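Local coordinates for transcriptional regulator (Streptococcus pneumoniae, PDB 2GNP), which is of unknown molecular function but, as a transcriptional regulator with a putative sugar-binding domain, probably senses a sugar-like effector to control gene expression, at residues N14-K19 and K258-D263; Y20-L25 and S239-N244; I221-A226 and L245-I250. All blocks are in the same frame, centred on the assembly; numbering follows the deposited sequence.

Contact 1 (N14-K19 and K258-D263); sequences NYVKEK and KVLEED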
loop_
_atom_site.group_PDB
_atom_site.type_symbol
_atom_site.label_atom_id
_atom_site.label_comp_id
_atom_site.label_asym_id
_atom_site.label_seq_id
_atom_site.Cartn_x
_atom_site.Cartn_y
_atom_site.Cartn_z
ATOM N N ASN A 14 -10.457 -18.904 1.028
ATOM C CA ASN A 14 -11.110 -19.110 -0.283
ATOM C C ASN A 14 -12.440 -18.387 -0.343
ATOM O O ASN A 14 -12.807 -17.827 -1.386
ATOM C CB ASN A 14 -11.316 -20.610 -0.571
ATOM C CG ASN A 14 -9.999 -21.320 -0.867
ATOM O OD1 ASN A 14 -9.039 -20.693 -1.329
ATOM N ND2 ASN A 14 -9.927 -22.623 -0.567
ATOM N N TYR A 15 -13.148 -18.406 0.773
ATOM C CA TYR A 15 -14.386 -17.667 0.942
ATOM C C TYR A 15 -14.217 -16.166 0.657
ATOM O O TYR A 15 -14.992 -15.565 -0.134
ATOM C CB TYR A 15 -14.962 -17.896 2.341
ATOM C CG TYR A 15 -16.178 -17.093 2.649
ATOM C CD1 TYR A 15 -16.077 -15.871 3.361
ATOM C CD2 TYR A 15 -17.456 -17.558 2.289
ATOM C CE1 TYR A 15 -17.198 -15.125 3.682
ATOM C CE2 TYR A 15 -18.583 -16.829 2.626
ATOM C CZ TYR A 15 -18.453 -15.608 3.309
ATOM O OH TYR A 15 -19.556 -14.863 3.646
ATOM N N VAL A 16 -13.174 -15.574 1.242
ATOM C CA VAL A 16 -12.956 -14.138 1.124
ATOM C C VAL A 16 -12.435 -13.863 -0.301
ATOM O O VAL A 16 -12.822 -12.874 -0.935
ATOM C CB VAL A 16 -11.915 -13.651 2.202
ATOM C CG1 VAL A 16 -11.423 -12.180 1.888
ATOM C CG2 VAL A 16 -12.457 -13.782 3.616
ATOM N N LYS A 17 -11.549 -14.702 -0.832
ATOM C CA LYS A 17 -11.080 -14.515 -2.233
ATOM C C LYS A 17 -12.246 -14.521 -3.232
ATOM O O LYS A 17 -12.303 -13.685 -4.127
ATOM C CB LYS A 17 -10.045 -15.522 -2.644
ATOM C CG LYS A 17 -8.726 -15.255 -1.992
ATOM C CD LYS A 17 -7.696 -16.191 -2.525
ATOM C CE LYS A 17 -7.922 -17.562 -2.012
ATOM N NZ LYS A 17 -6.783 -18.523 -2.344
ATOM N N GLU A 18 -13.127 -15.511 -3.125
ATOM C CA GLU A 18 -14.261 -15.582 -4.059
ATOM C C GLU A 18 -15.232 -14.394 -3.814
ATOM O O GLU A 18 -15.786 -13.810 -4.783
ATOM C CB GLU A 18 -14.936 -16.939 -3.900
ATOM C CG GLU A 18 -15.859 -17.315 -5.061
ATOM C CD GLU A 18 -17.187 -16.580 -4.980
ATOM O OE1 GLU A 18 -17.758 -16.344 -6.076
ATOM O OE2 GLU A 18 -17.645 -16.227 -3.835
ATOM N N LYS A 19 -15.388 -13.992 -2.561
ATOM C CA LYS A 19 -16.348 -12.919 -2.214
ATOM C C LYS A 19 -15.969 -11.601 -2.906
ATOM O O LYS A 19 -16.837 -10.890 -3.422
ATOM C CB LYS A 19 -16.537 -12.749 -0.699
ATOM C CG LYS A 19 -17.588 -11.691 -0.297
ATOM C CD LYS A 19 -17.734 -11.593 1.203
ATOM C CE LYS A 19 -18.837 -10.659 1.676
ATOM N NZ LYS A 19 -20.195 -11.280 1.389
ATOM N N LYS A 258 -13.700 -8.697 10.954
ATOM C CA LYS A 258 -14.360 -7.399 11.101
ATOM C C LYS A 258 -14.782 -6.786 9.732
ATOM O O LYS A 258 -15.811 -6.112 9.639
ATOM C CB LYS A 258 -13.497 -6.442 11.896
ATOM C CG LYS A 258 -13.524 -6.744 13.427
ATOM C CD LYS A 258 -12.622 -5.842 14.217
ATOM C CE LYS A 258 -12.535 -6.278 15.705
ATOM N NZ LYS A 258 -11.633 -7.457 15.860
ATOM N N VAL A 259 -13.947 -6.967 8.713
ATOM C CA VAL A 259 -14.240 -6.536 7.342
ATOM C C VAL A 259 -15.547 -7.209 6.899
ATOM O O VAL A 259 -16.442 -6.551 6.366
ATOM C CB VAL A 259 -13.072 -6.882 6.378
ATOM C CG1 VAL A 259 -13.499 -6.811 4.894
ATOM C CG2 VAL A 259 -11.888 -5.962 6.669
ATOM N N LEU A 260 -15.639 -8.513 7.133
ATOM C CA LEU A 260 -16.826 -9.279 6.750
ATOM C C LEU A 260 -18.090 -8.789 7.471
ATOM O O LEU A 260 -19.151 -8.573 6.837
ATOM C CB LEU A 260 -16.576 -10.762 6.979
ATOM C CG LEU A 260 -15.613 -11.420 5.970
ATOM C CD1 LEU A 260 -15.250 -12.814 6.467
ATOM C CD2 LEU A 260 -16.161 -11.465 4.543
ATOM N N GLU A 261 -17.939 -8.557 8.767
ATOM C CA GLU A 261 -18.992 -8.020 9.595
ATOM C C GLU A 261 -19.461 -6.648 9.093
ATOM O O GLU A 261 -20.672 -6.433 8.914
ATOM C CB GLU A 261 -18.537 -7.889 11.033
ATOM C CG GLU A 261 -19.728 -7.482 11.936
ATOM C CD GLU A 261 -19.334 -7.286 13.389
ATOM O OE1 GLU A 261 -19.334 -6.119 13.861
ATOM O OE2 GLU A 261 -19.018 -8.300 14.051
ATOM N N GLU A 262 -18.522 -5.736 8.877
ATOM C CA GLU A 262 -18.873 -4.436 8.312
ATOM C C GLU A 262 -19.548 -4.521 6.937
ATOM O O GLU A 262 -20.532 -3.784 6.646
ATOM C CB GLU A 262 -17.647 -3.533 8.253
ATOM C CG GLU A 262 -17.997 -2.122 7.905
ATOM C CD GLU A 262 -16.925 -1.168 8.308
ATOM O OE1 GLU A 262 -16.563 -1.136 9.505
ATOM O OE2 GLU A 262 -16.439 -0.446 7.420
ATOM N N ASP A 263 -19.037 -5.398 6.077
ATOM C CA ASP A 263 -19.630 -5.556 4.749
ATOM C C ASP A 263 -21.084 -6.053 4.895
ATOM O O ASP A 263 -21.962 -5.624 4.153
ATOM C CB ASP A 263 -18.827 -6.542 3.912
ATOM C CG ASP A 263 -19.074 -6.413 2.405
ATOM O OD1 ASP A 263 -18.548 -7.291 1.690
ATOM O OD2 ASP A 263 -19.781 -5.475 1.940
#

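Contact 2 (Y20-L25 and S239-N244); sequences YSLESL and SVLRAN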
loop_
_atom_site.group_PDB
_atom_site.type_symbol
_atom_site.label_atom_id
_atom_site.label_comp_id
_atom_site.label_asym_id
_atom_site.label_seq_id
_atom_site.Cartn_x
_atom_site.Cartn_y
_atom_site.Cartn_z
ATOM N N TYR A 20 -14.680 -11.271 -2.867
ATOM C CA TYR A 20 -14.200 -9.983 -3.375
ATOM C C TYR A 20 -13.475 -10.081 -4.676
ATOM O O TYR A 20 -13.014 -9.069 -5.219
ATOM C CB TYR A 20 -13.318 -9.299 -2.332
ATOM C CG TYR A 20 -14.079 -9.030 -1.072
ATOM C CD1 TYR A 20 -13.878 -9.799 0.084
ATOM C CD2 TYR A 20 -15.051 -8.025 -1.040
ATOM C CE1 TYR A 20 -14.610 -9.555 1.263
ATOM C CE2 TYR A 20 -15.768 -7.749 0.109
ATOM C CZ TYR A 20 -15.571 -8.511 1.281
ATOM O OH TYR A 20 -16.292 -8.309 2.463
ATOM N N SER A 21 -13.362 -11.295 -5.214
ATOM C CA SER A 21 -12.638 -11.536 -6.450
ATOM C C SER A 21 -11.169 -11.119 -6.363
ATOM O O SER A 21 -10.559 -10.513 -7.274
ATOM C CB SER A 21 -13.380 -11.001 -7.673
ATOM O OG SER A 21 -12.530 -10.970 -8.813
ATOM N N LEU A 22 -10.623 -11.521 -5.226
ATOM C CA LEU A 22 -9.255 -11.190 -4.820
ATOM C C LEU A 22 -8.416 -12.399 -5.232
ATOM O O LEU A 22 -8.726 -13.552 -4.841
ATOM C CB LEU A 22 -9.245 -11.002 -3.287
ATOM C CG LEU A 22 -7.867 -10.885 -2.689
ATOM C CD1 LEU A 22 -7.329 -9.485 -3.066
ATOM C CD2 LEU A 22 -7.895 -10.985 -1.176
ATOM N N GLU A 23 -7.367 -12.190 -6.000
ATOM C CA GLU A 23 -6.530 -13.275 -6.511
ATOM C C GLU A 23 -5.749 -14.096 -5.466
ATOM O O GLU A 23 -5.710 -15.319 -5.550
ATOM C CB GLU A 23 -5.621 -12.713 -7.616
ATOM C CG GLU A 23 -4.657 -13.688 -8.180
ATOM C CD GLU A 23 -3.878 -13.123 -9.405
ATOM O OE1 GLU A 23 -4.463 -12.376 -10.254
ATOM O OE2 GLU A 23 -2.675 -13.446 -9.519
ATOM N N SER A 24 -5.150 -13.419 -4.497
ATOM C CA SER A 24 -4.320 -14.066 -3.494
ATOM C C SER A 24 -4.548 -13.457 -2.147
ATOM O O SER A 24 -4.802 -12.271 -2.027
ATOM C CB SER A 24 -2.832 -13.884 -3.804
ATOM O OG SER A 24 -2.515 -14.417 -5.062
ATOM N N LEU A 25 -4.441 -14.291 -1.124
ATOM C CA LEU A 25 -4.734 -13.879 0.265
ATOM C C LEU A 25 -4.079 -14.785 1.312
ATOM O O LEU A 25 -4.189 -15.996 1.184
ATOM C CB LEU A 25 -6.240 -13.963 0.520
ATOM C CG LEU A 25 -6.735 -13.659 1.911
ATOM C CD1 LEU A 25 -6.420 -12.263 2.398
ATOM C CD2 LEU A 25 -8.246 -13.872 1.935
ATOM N N SER A 239 -12.808 -1.139 1.565
ATOM C CA SER A 239 -12.864 -0.241 0.365
ATOM C C SER A 239 -11.965 -0.774 -0.740
ATOM O O SER A 239 -12.361 -0.933 -1.902
ATOM C CB SER A 239 -12.412 1.168 0.666
ATOM O OG SER A 239 -13.267 1.831 1.571
ATOM N N VAL A 240 -10.736 -1.088 -0.342
ATOM C CA VAL A 240 -9.730 -1.608 -1.296
ATOM C C VAL A 240 -10.214 -2.920 -1.915
ATOM O O VAL A 240 -10.064 -3.138 -3.135
ATOM C CB VAL A 240 -8.408 -1.784 -0.492
ATOM C CG1 VAL A 240 -7.468 -2.585 -1.282
ATOM C CG2 VAL A 240 -7.840 -0.344 -0.146
ATOM N N LEU A 241 -10.807 -3.791 -1.099
ATOM C CA LEU A 241 -11.369 -5.059 -1.611
ATOM C C LEU A 241 -12.522 -4.794 -2.626
ATOM O O LEU A 241 -12.600 -5.422 -3.695
ATOM C CB LEU A 241 -11.863 -5.903 -0.467
ATOM C CG LEU A 241 -10.743 -6.404 0.423
ATOM C CD1 LEU A 241 -11.341 -7.134 1.634
ATOM C CD2 LEU A 241 -9.882 -7.345 -0.418
ATOM N N ARG A 242 -13.470 -3.950 -2.193
ATOM C CA ARG A 242 -14.602 -3.501 -3.040
ATOM C C ARG A 242 -14.235 -3.017 -4.424
ATOM O O ARG A 242 -14.896 -3.437 -5.389
ATOM C CB ARG A 242 -15.453 -2.446 -2.315
ATOM C CG ARG A 242 -16.439 -3.112 -1.405
ATOM C CD ARG A 242 -17.064 -2.060 -0.474
ATOM N NE ARG A 242 -18.059 -2.689 0.403
ATOM C CZ ARG A 242 -18.729 -2.017 1.341
ATOM N NH1 ARG A 242 -18.472 -0.734 1.519
ATOM N NH2 ARG A 242 -19.644 -2.608 2.092
ATOM N N ALA A 243 -13.198 -2.184 -4.520
ATOM C CA ALA A 243 -12.755 -1.550 -5.771
ATOM C C ALA A 243 -11.651 -2.356 -6.445
ATOM O O ALA A 243 -11.119 -1.962 -7.501
ATOM C CB ALA A 243 -12.312 -0.131 -5.479
ATOM N N ASN A 244 -11.299 -3.491 -5.830
ATOM C CA ASN A 244 -10.220 -4.356 -6.387
ATOM C C ASN A 244 -8.962 -3.556 -6.676
ATOM O O ASN A 244 -8.353 -3.707 -7.737
ATOM C CB ASN A 244 -10.666 -5.116 -7.644
ATOM C CG ASN A 244 -11.818 -6.053 -7.354
ATOM O OD1 ASN A 244 -12.962 -5.765 -7.683
ATOM N ND2 ASN A 244 -11.515 -7.174 -6.746
HETATM O O HOH W 1 -14.618 -6.802 -5.045
HETATM O O HOH W 2 -10.854 -7.496 -4.214
#

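Contact 3 (I221-A226 and L245-I250); sequences IPQSLA and LVNHLI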
loop_
_atom_site.group_PDB
_atom_site.type_symbol
_atom_site.label_atom_id
_atom_site.label_comp_id
_atom_site.label_asym_id
_atom_site.label_seq_id
_atom_site.Cartn_x
_atom_site.Cartn_y
_atom_site.Cartn_z
ATOM N N ILE A 221 -1.688 -3.394 -12.179
ATOM C CA ILE A 221 -0.399 -4.092 -11.967
ATOM C C ILE A 221 -0.671 -5.579 -11.801
ATOM O O ILE A 221 -1.567 -5.968 -11.045
ATOM C CB ILE A 221 0.355 -3.515 -10.724
ATOM C CG1 ILE A 221 0.777 -2.085 -11.060
ATOM C CG2 ILE A 221 1.556 -4.439 -10.349
ATOM C CD1 ILE A 221 1.364 -1.253 -9.886
ATOM N N PRO A 222 0.111 -6.442 -12.493
ATOM C CA PRO A 222 -0.146 -7.880 -12.369
ATOM C C PRO A 222 -0.137 -8.456 -10.969
ATOM O O PRO A 222 -0.982 -9.321 -10.652
ATOM C CB PRO A 222 0.971 -8.509 -13.216
ATOM C CG PRO A 222 1.335 -7.468 -14.196
ATOM C CD PRO A 222 1.143 -6.144 -13.520
ATOM N N GLN A 223 0.824 -8.036 -10.127
ATOM C CA GLN A 223 0.830 -8.537 -8.741
ATOM C C GLN A 223 0.928 -7.339 -7.807
ATOM O O GLN A 223 1.919 -6.651 -7.813
ATOM C CB GLN A 223 1.980 -9.522 -8.507
ATOM C CG GLN A 223 1.840 -10.906 -9.202
ATOM C CD GLN A 223 0.541 -11.537 -8.907
ATOM O OE1 GLN A 223 0.004 -11.394 -7.788
ATOM N NE2 GLN A 223 -0.011 -12.250 -9.901
ATOM N N SER A 224 -0.134 -7.058 -7.074
ATOM C CA SER A 224 -0.111 -5.911 -6.155
ATOM C C SER A 224 -0.407 -6.420 -4.772
ATOM O O SER A 224 -1.487 -6.961 -4.487
ATOM C CB SER A 224 -1.139 -4.847 -6.553
ATOM O OG SER A 224 -2.411 -5.444 -6.804
ATOM N N LEU A 225 0.548 -6.219 -3.903
ATOM C CA LEU A 225 0.527 -6.826 -2.563
ATOM C C LEU A 225 0.308 -5.733 -1.570
ATOM O O LEU A 225 1.172 -4.834 -1.447
ATOM C CB LEU A 225 1.865 -7.512 -2.284
ATOM C CG LEU A 225 2.211 -8.005 -0.862
ATOM C CD1 LEU A 225 1.146 -9.054 -0.470
ATOM C CD2 LEU A 225 3.662 -8.647 -0.803
ATOM N N ALA A 226 -0.796 -5.802 -0.818
ATOM C CA ALA A 226 -0.986 -4.898 0.298
ATOM C C ALA A 226 -0.812 -5.679 1.598
ATOM O O ALA A 226 -1.345 -6.775 1.714
ATOM C CB ALA A 226 -2.390 -4.259 0.241
ATOM N N LEU A 245 -8.615 -2.662 -5.750
ATOM C CA LEU A 245 -7.410 -1.799 -5.920
ATOM C C LEU A 245 -6.094 -2.557 -5.874
ATOM O O LEU A 245 -5.146 -2.129 -6.514
ATOM C CB LEU A 245 -7.350 -0.615 -4.981
ATOM C CG LEU A 245 -8.601 0.290 -5.036
ATOM C CD1 LEU A 245 -8.494 1.482 -4.029
ATOM C CD2 LEU A 245 -8.819 0.848 -6.485
ATOM N N VAL A 246 -6.038 -3.645 -5.108
ATOM C CA VAL A 246 -4.926 -4.578 -5.180
ATOM C C VAL A 246 -5.482 -5.990 -5.349
ATOM O O VAL A 246 -6.680 -6.248 -5.188
ATOM C CB VAL A 246 -4.056 -4.534 -3.868
ATOM C CG1 VAL A 246 -3.538 -3.080 -3.599
ATOM C CG2 VAL A 246 -4.920 -5.012 -2.745
ATOM N N ASN A 247 -4.615 -6.899 -5.732
ATOM C CA ASN A 247 -5.015 -8.302 -5.993
ATOM C C ASN A 247 -4.419 -9.312 -5.049
ATOM O O ASN A 247 -4.627 -10.494 -5.246
ATOM C CB ASN A 247 -4.836 -8.712 -7.468
ATOM C CG ASN A 247 -3.437 -8.575 -7.948
ATOM O OD1 ASN A 247 -2.488 -8.748 -7.181
ATOM N ND2 ASN A 247 -3.283 -8.143 -9.222
ATOM N N HIS A 248 -3.646 -8.852 -4.058
ATOM C CA HIS A 248 -3.064 -9.750 -3.049
ATOM C C HIS A 248 -3.013 -9.051 -1.719
ATOM O O HIS A 248 -2.417 -7.959 -1.594
ATOM C CB HIS A 248 -1.661 -10.129 -3.485
ATOM C CG HIS A 248 -1.049 -11.279 -2.706
ATOM N ND1 HIS A 248 -0.026 -12.049 -3.231
ATOM C CD2 HIS A 248 -1.296 -11.767 -1.465
ATOM C CE1 HIS A 248 0.329 -12.971 -2.344
ATOM N NE2 HIS A 248 -0.431 -12.834 -1.268
ATOM N N LEU A 249 -3.659 -9.655 -0.730
ATOM C CA LEU A 249 -3.750 -9.032 0.573
ATOM C C LEU A 249 -3.168 -9.987 1.615
ATOM O O LEU A 249 -3.341 -11.168 1.515
ATOM C CB LEU A 249 -5.232 -8.702 0.909
ATOM C CG LEU A 249 -5.510 -8.135 2.333
ATOM C CD1 LEU A 249 -4.854 -6.779 2.605
ATOM C CD2 LEU A 249 -7.025 -8.097 2.705
ATOM N N ILE A 250 -2.364 -9.433 2.525
ATOM C CA ILE A 250 -1.935 -10.123 3.740
ATOM C C ILE A 250 -2.502 -9.328 4.937
ATOM O O ILE A 250 -2.238 -8.128 5.118
ATOM C CB ILE A 250 -0.454 -10.184 3.809
ATOM C CG1 ILE A 250 0.057 -10.920 2.559
ATOM C CG2 ILE A 250 -0.067 -10.987 5.072
ATOM C CD1 ILE A 250 1.578 -11.245 2.567
HETATM O O HOH W 3 -2.278 -11.689 -6.801
#

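Contact 1 (N14-K19 and K258-D263)
Tyr15, Val16 and Lys19 converge on Leu260 where two helices, 5-20 near the N-terminus and 253-264 near the C-terminus, pass each other at the margin of a Rossmann-like, putative sugar-binding domain. The segment axes come no closer than 12.4 Å and their directions differ by 44°, so the gap is bridged by side chains rather than by close backbone packing. Tyr15 meets Leu260 with the edge of its ring: CE1 lies 3.9 Å from Leu260 CD2, and that methyl sits near the ring plane. The next residue, Val16, places CG2 4.1 Å from Leu260 CD1, while its side chain also reaches Leu25 of strand 24-28. Leu260 CD1 thus lies near Val16 and Tyr15, and CD2 near Tyr15 and Lys19, so the tyrosine touches both branches; the leucine packs in addition on Leu12 and Tyr20 of helix 5-20. Lys19 contributes its aliphatic length. With CG anti to the backbone N (chi1 -177°), the chain is extended through chi3 and passes alongside Leu260, CD lying 3.7 Å from Leu260 CD2. It bends only at its last torsion (chi4 72°), and its ammonium stays short of a salt bridge with Asp263, whose carboxylate is engaged by Tyr20 and Arg242. Lys19 NZ remains 4.3 Å from Asp263 OD1, whereas the carbon before it, Lys19 CE, is 3.4 Å from that same OD1.

Contact 2 (Y20-L25 and S239-N244)
Tyr20 and Leu241 both carry CG anti to the carbonyl carbon (chi1 -61° and -67°), which turns the phenol ring and the isobutyl group into each other where helix 5-20 ends beside the last turn of helix 234-242. The leucine lies across one face of the ring. Its CD1 is 4.2 Å from the ring centroid, over the face but offset toward the CD1-CE1 rim, a CH-pi contact, while Leu241 CB lies over the ring near CG and CD2, 3.9 Å from Tyr20 CD2. Leu22 extends the apolar patch, with CD2 at 4.2 Å from Leu241 CD2. The far end of the ring is held outside the pair, Tyr20 OH being hydrogen-bonded to Asp263 of helix 253-264. The polar half of the contact joins two helix ends. Ser21 leaves helix 5-20 with positive phi, and Asn244 terminates helix 234-242 in a Schellman motif. From there the Asn244 amide donates through ND2 to Tyr20 O at 2.9 Å, nearly in line with the C=O bond; the N-H...O angle is 148°. Water 2 donates to Tyr20 O at 2.9 Å and to Leu241 O at 2.8 Å, bridging carbonyls at the two helix ends; water 1 lies between the same oxygens, its sharing less certain. Tyr20 O is gripped by the Asn244 N-H and by water, and the shared water lets two acceptor carbonyls sit near each other.

Contact 3 (I221-A226 and L245-I250)
Asn247 and Ser224 exchange bonds in both directions. The amide side chain of Asn247, with CG placed between its own backbone N and carbonyl carbon (chi1 59°), both accepts and donates. Its OD1 accepts from Ser224 N at 2.9 Å in a nearly straight bond, N-H...O angle 177°, although the donor sits 34° out of the carbonyl plane. Its ND2 reaches the turn before the strand and gives two weak bonds, to Pro222 O at 3.0 Å and to Ile221 O at 3.3 Å, so one amide satisfies a backbone N-H and touches two carbonyls of 221-224. In return, the hydroxyl oxygen of Ser224 accepts from Asn247 N at 2.9 Å. Ser224 O takes weak bonds from His248 N and, longer still, from Asn247 N, which is therefore shared between two oxygens of the same serine. Water 3 lies between Gln223 OE1 and Asn247 OD1, but has more acceptors in reach than protons, so its sharing is not certain. Beyond this irregular start the chains settle into the parallel pairing of a beta-alpha-beta crossover, strand 223-227, helix 234-242 and strand 248-252, in the Rossmann-like sheet. Ala226 turns both its N-H and its C=O to strand 248-252: Ala226 N donates to His248 O at 2.8 Å, and Ala226 O accepts from Ile250 N at 3.0 Å. Neighbouring Leu225 bonds Ala154 and Val156 of strand 153-160 on the other edge. Leu225 CD1 makes a CH-pi contact over one face of the His248 imidazole, 3.9 Å from its centroid, and also packs on Ile250 CG1; His248 NE2 is hydrogen-bonded to Glu26. On the other face of the sheet Ala226 CB packs on Val246 CG2, 4.0 Å away. Gln223 directs its NE2 to Glu23, next to strand 24-28.

Contacts 2 and 3 lie with centres about 8 Å apart and are linked by the beta-alpha-beta unit, whose helix contributes to contact 2 and whose strands form contact 3: Val240 O probably accepts from Leu245 N at 3.0 Å. Strand 24-28 pairs with strand 248-252, so both reach one sheet. Contact 1 sits about 9 Å from contact 2 between centres, on the outer side. They are joined by Asp263, which probably hydrogen-bonds Tyr20 OH through OD1 at 2.6 Å and forms a salt bridge from OD2 to Arg242 NH2 at 2.9 Å. Contacts 1 and 3 do not touch; their nearest atoms are about 6 Å apart. A PEG molecule, probably from the crystallisation liquor, lies about 4 Å from the Tyr15 side chain.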